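Local structure of regulating synaptic membrane exocytosis protein 2 (Rattus norvegicus, 2BWQ) at residues I110-L114 against E115-L119. The protein is a Rab3-interacting molecule, represented by its C2A domain, and probably takes part in regulating neurotransmitter release at synapses. Residues are numbered along the deposited sequence; the frame is centred on the assembly and turned at random.
Sequences ILIEL and ETALL
Methyl CG2 of Ile-112 meets CB of Ala-117 at 3.7 Å on the tightly packed inner side of a turn that leaves strand 105-113. The methyl gets there because CG2 lies anti to the backbone N of Ile-112, with CG1 beside that N (chi1 -63°). Further along, in the one of its two conformers described here, Leu-114 brings CD1 to 4.2 Å from CD2 of Leu-119, a contact that is therefore doubtful; Phe-84 packs against both leucines, and Leu-11 of strand 6-14 touches Ile-112 and Leu-119. Within the C2 beta-sandwich this apolar cluster lies where the chain quits one sheet, at its edge strand, and turns toward strand 123-127 of the other. A short 3-10 turn makes the bend: Ala-117 N donates to Leu-114 O (3.1 Å, 162°), while Thr-116 N makes a weak hydrogen bond to Glu-113 O. The outer side is looser and wetter. One water donates to Glu-113 O (2.9 Å) and also hydrogen-bonds Thr-116 OG1 at 2.8 Å; another accepts from Glu-115 N and lies 2.8 Å from Glu-113 OE1; a third donates to both Leu-114 O and Ala-117 O. The Glu-115 side chain, bent at chi2 (73°), puts OE2 in a salt bridge with Arg-85.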
ATOM      1  N   ILE A 110      -3.872   0.773  -5.663  1.00 10.81           N
ATOM      2  CA  ILE A 110      -4.684  -0.341  -5.183  1.00 11.72           C
ATOM      3  C   ILE A 110      -5.626   0.253  -4.129  1.00 10.81           C
ATOM      4  O   ILE A 110      -5.196   0.944  -3.214  1.00 12.40           O
ATOM      5  CB  ILE A 110      -3.740  -1.380  -4.526  1.00 13.43           C
ATOM      6  CG1 ILE A 110      -2.816  -1.984  -5.592  1.00 15.19           C
ATOM      7  CG2 ILE A 110      -4.519  -2.464  -3.742  1.00 15.16           C
ATOM      8  CD1 ILE A 110      -1.502  -2.419  -4.982  1.00 15.58           C
ATOM      9  N   LEU A 111      -6.908   0.039  -4.254  1.00 10.82           N
ATOM     10  CA  LEU A 111      -7.929   0.643  -3.351  1.00 11.14           C
ATOM     11  C   LEU A 111      -8.644  -0.518  -2.673  1.00 11.80           C
ATOM     12  O   LEU A 111      -9.345  -1.289  -3.371  1.00 13.96           O
ATOM     13  CB  LEU A 111      -8.910   1.530  -4.149  1.00 12.62           C
ATOM     14  CG  LEU A 111      -9.864   2.334  -3.322  1.00 11.04           C
ATOM     15  CD1 LEU A 111      -9.118   3.359  -2.434  1.00 13.22           C
ATOM     16  CD2 LEU A 111     -10.795   3.081  -4.319  1.00 13.01           C
ATOM     17  N   ILE A 112      -8.465  -0.666  -1.368  1.00 11.44           N
ATOM     18  CA  ILE A 112      -9.005  -1.854  -0.676  1.00 12.14           C
ATOM     19  C   ILE A 112     -10.107  -1.410   0.246  1.00 11.26           C
ATOM     20  O   ILE A 112      -9.861  -0.716   1.233  1.00 12.27           O
ATOM     21  CB  ILE A 112      -7.878  -2.570   0.104  1.00 13.06           C
ATOM     22  CG1 ILE A 112      -6.801  -3.087  -0.851  1.00 13.37           C
ATOM     23  CG2 ILE A 112      -8.470  -3.752   0.958  1.00 13.64           C
ATOM     24  CD1 ILE A 112      -5.640  -3.744  -0.124  1.00 13.91           C
ATOM     25  N   GLU A 113     -11.319  -1.799  -0.031  1.00 11.95           N
ATOM     26  CA  GLU A 113     -12.466  -1.589   0.875  1.00 11.98           C
ATOM     27  C   GLU A 113     -12.308  -2.464   2.118  1.00 11.19           C
ATOM     28  O   GLU A 113     -12.115  -3.694   1.965  1.00 11.64           O
ATOM     29  CB  GLU A 113     -13.799  -1.927   0.173  1.00 12.30           C
ATOM     30  CG  GLU A 113     -14.105  -0.926  -0.942  1.00 13.90           C
ATOM     31  CD  GLU A 113     -14.649   0.365  -0.434  1.00 19.46           C
ATOM     32  OE1 GLU A 113     -14.863   0.585   0.767  1.00 18.38           O
ATOM     33  OE2 GLU A 113     -14.856   1.227  -1.306  1.00 24.35           O
ATOM     34  N   LEU A 114     -12.375  -1.886   3.314  0.50 10.60           N
ATOM     35  CA  LEU A 114     -12.172  -2.705   4.515  0.50 10.71           C
ATOM     36  C   LEU A 114     -13.180  -3.826   4.656  0.50 11.83           C
ATOM     37  O   LEU A 114     -12.792  -4.903   5.140  0.50 11.29           O
ATOM     38  CB  LEU A 114     -12.162  -1.865   5.794  0.50 11.71           C
ATOM     39  CG  LEU A 114     -10.776  -1.403   6.254  0.50 10.74           C
ATOM     40  CD1 LEU A 114     -10.007  -2.673   6.703  0.50 12.58           C
ATOM     41  CD2 LEU A 114     -10.023  -0.642   5.178  0.50 11.62           C
ATOM     42  N   GLU A 115     -14.436  -3.614   4.237  1.00 12.28           N
ATOM     43  CA  GLU A 115     -15.486  -4.582   4.552  1.00 13.15           C
ATOM     44  C   GLU A 115     -15.212  -5.926   3.917  1.00 13.93           C
ATOM     45  O   GLU A 115     -15.712  -6.913   4.445  1.00 16.65           O
ATOM     46  CB  GLU A 115     -16.827  -4.037   4.051  1.00 15.23           C
ATOM     47  CG  GLU A 115     -18.054  -4.922   4.335  1.00 19.82           C
ATOM     48  CD  GLU A 115     -18.513  -4.949   5.793  1.00 27.75           C
ATOM     49  OE1 GLU A 115     -17.861  -4.399   6.732  1.00 28.35           O
ATOM     50  OE2 GLU A 115     -19.606  -5.541   6.025  1.00 35.03           O
ATOM     51  N   THR A 116     -14.483  -5.976   2.822  1.00 12.55           N
ATOM     52  CA  THR A 116     -14.185  -7.269   2.256  1.00 13.93           C
ATOM     53  C   THR A 116     -12.714  -7.554   2.161  1.00 13.61           C
ATOM     54  O   THR A 116     -12.300  -8.421   1.395  1.00 14.08           O
ATOM     55  CB  THR A 116     -14.850  -7.416   0.858  1.00 16.03           C
ATOM     56  OG1 THR A 116     -14.480  -6.293   0.059  1.00 14.89           O
ATOM     57  CG2 THR A 116     -16.434  -7.508   0.998  1.00 17.12           C
ATOM     58  N   ALA A 117     -11.889  -6.784   2.848  1.00 12.12           N
ATOM     59  CA  ALA A 117     -10.455  -6.950   2.780  1.00 12.25           C
ATOM     60  C   ALA A 117     -10.021  -8.308   3.351  1.00 10.36           C
ATOM     61  O   ALA A 117     -10.690  -8.923   4.208  1.00 12.11           O
ATOM     62  CB  ALA A 117      -9.791  -5.855   3.634  1.00 12.36           C
ATOM     63  N   LEU A 118      -8.908  -8.770   2.842  1.00 12.22           N
ATOM     64  CA  LEU A 118      -8.246  -9.992   3.336  1.00 12.15           C
ATOM     65  C   LEU A 118      -7.510  -9.725   4.658  1.00 11.80           C
ATOM     66  O   LEU A 118      -6.296  -9.536   4.670  1.00 12.88           O
ATOM     67  CB  LEU A 118      -7.252 -10.516   2.263  1.00 12.81           C
ATOM     68  CG  LEU A 118      -7.917 -11.060   0.997  1.00 14.11           C
ATOM     69  CD1 LEU A 118      -6.935 -11.097  -0.155  1.00 17.98           C
ATOM     70  CD2 LEU A 118      -8.442 -12.433   1.211  1.00 18.73           C
ATOM     71  N   LEU A 119      -8.254  -9.685   5.743  1.00 10.61           N
ATOM     72  CA  LEU A 119      -7.672  -9.387   7.058  1.00 11.37           C
ATOM     73  C   LEU A 119      -7.190 -10.648   7.745  1.00 12.02           C
ATOM     74  O   LEU A 119      -7.572 -10.903   8.904  1.00 14.65           O
ATOM     75  CB  LEU A 119      -8.740  -8.664   7.900  1.00 13.16           C
ATOM     76  CG  LEU A 119      -9.202  -7.353   7.245  1.00 11.86           C
ATOM     77  CD1 LEU A 119     -10.292  -6.706   8.095  1.00 15.98           C
ATOM     78  CD2 LEU A 119      -8.072  -6.370   7.090  1.00 15.48           C
TER
HETATM   79  O   HOH W   1     -11.869  -5.423  -0.296  1.00 13.94           O
HETATM   80  O   HOH W   2     -15.472  -1.031   3.011  1.00 14.46           O
HETATM   81  O   HOH W   3     -12.723  -7.612   5.703  0.50 19.28           O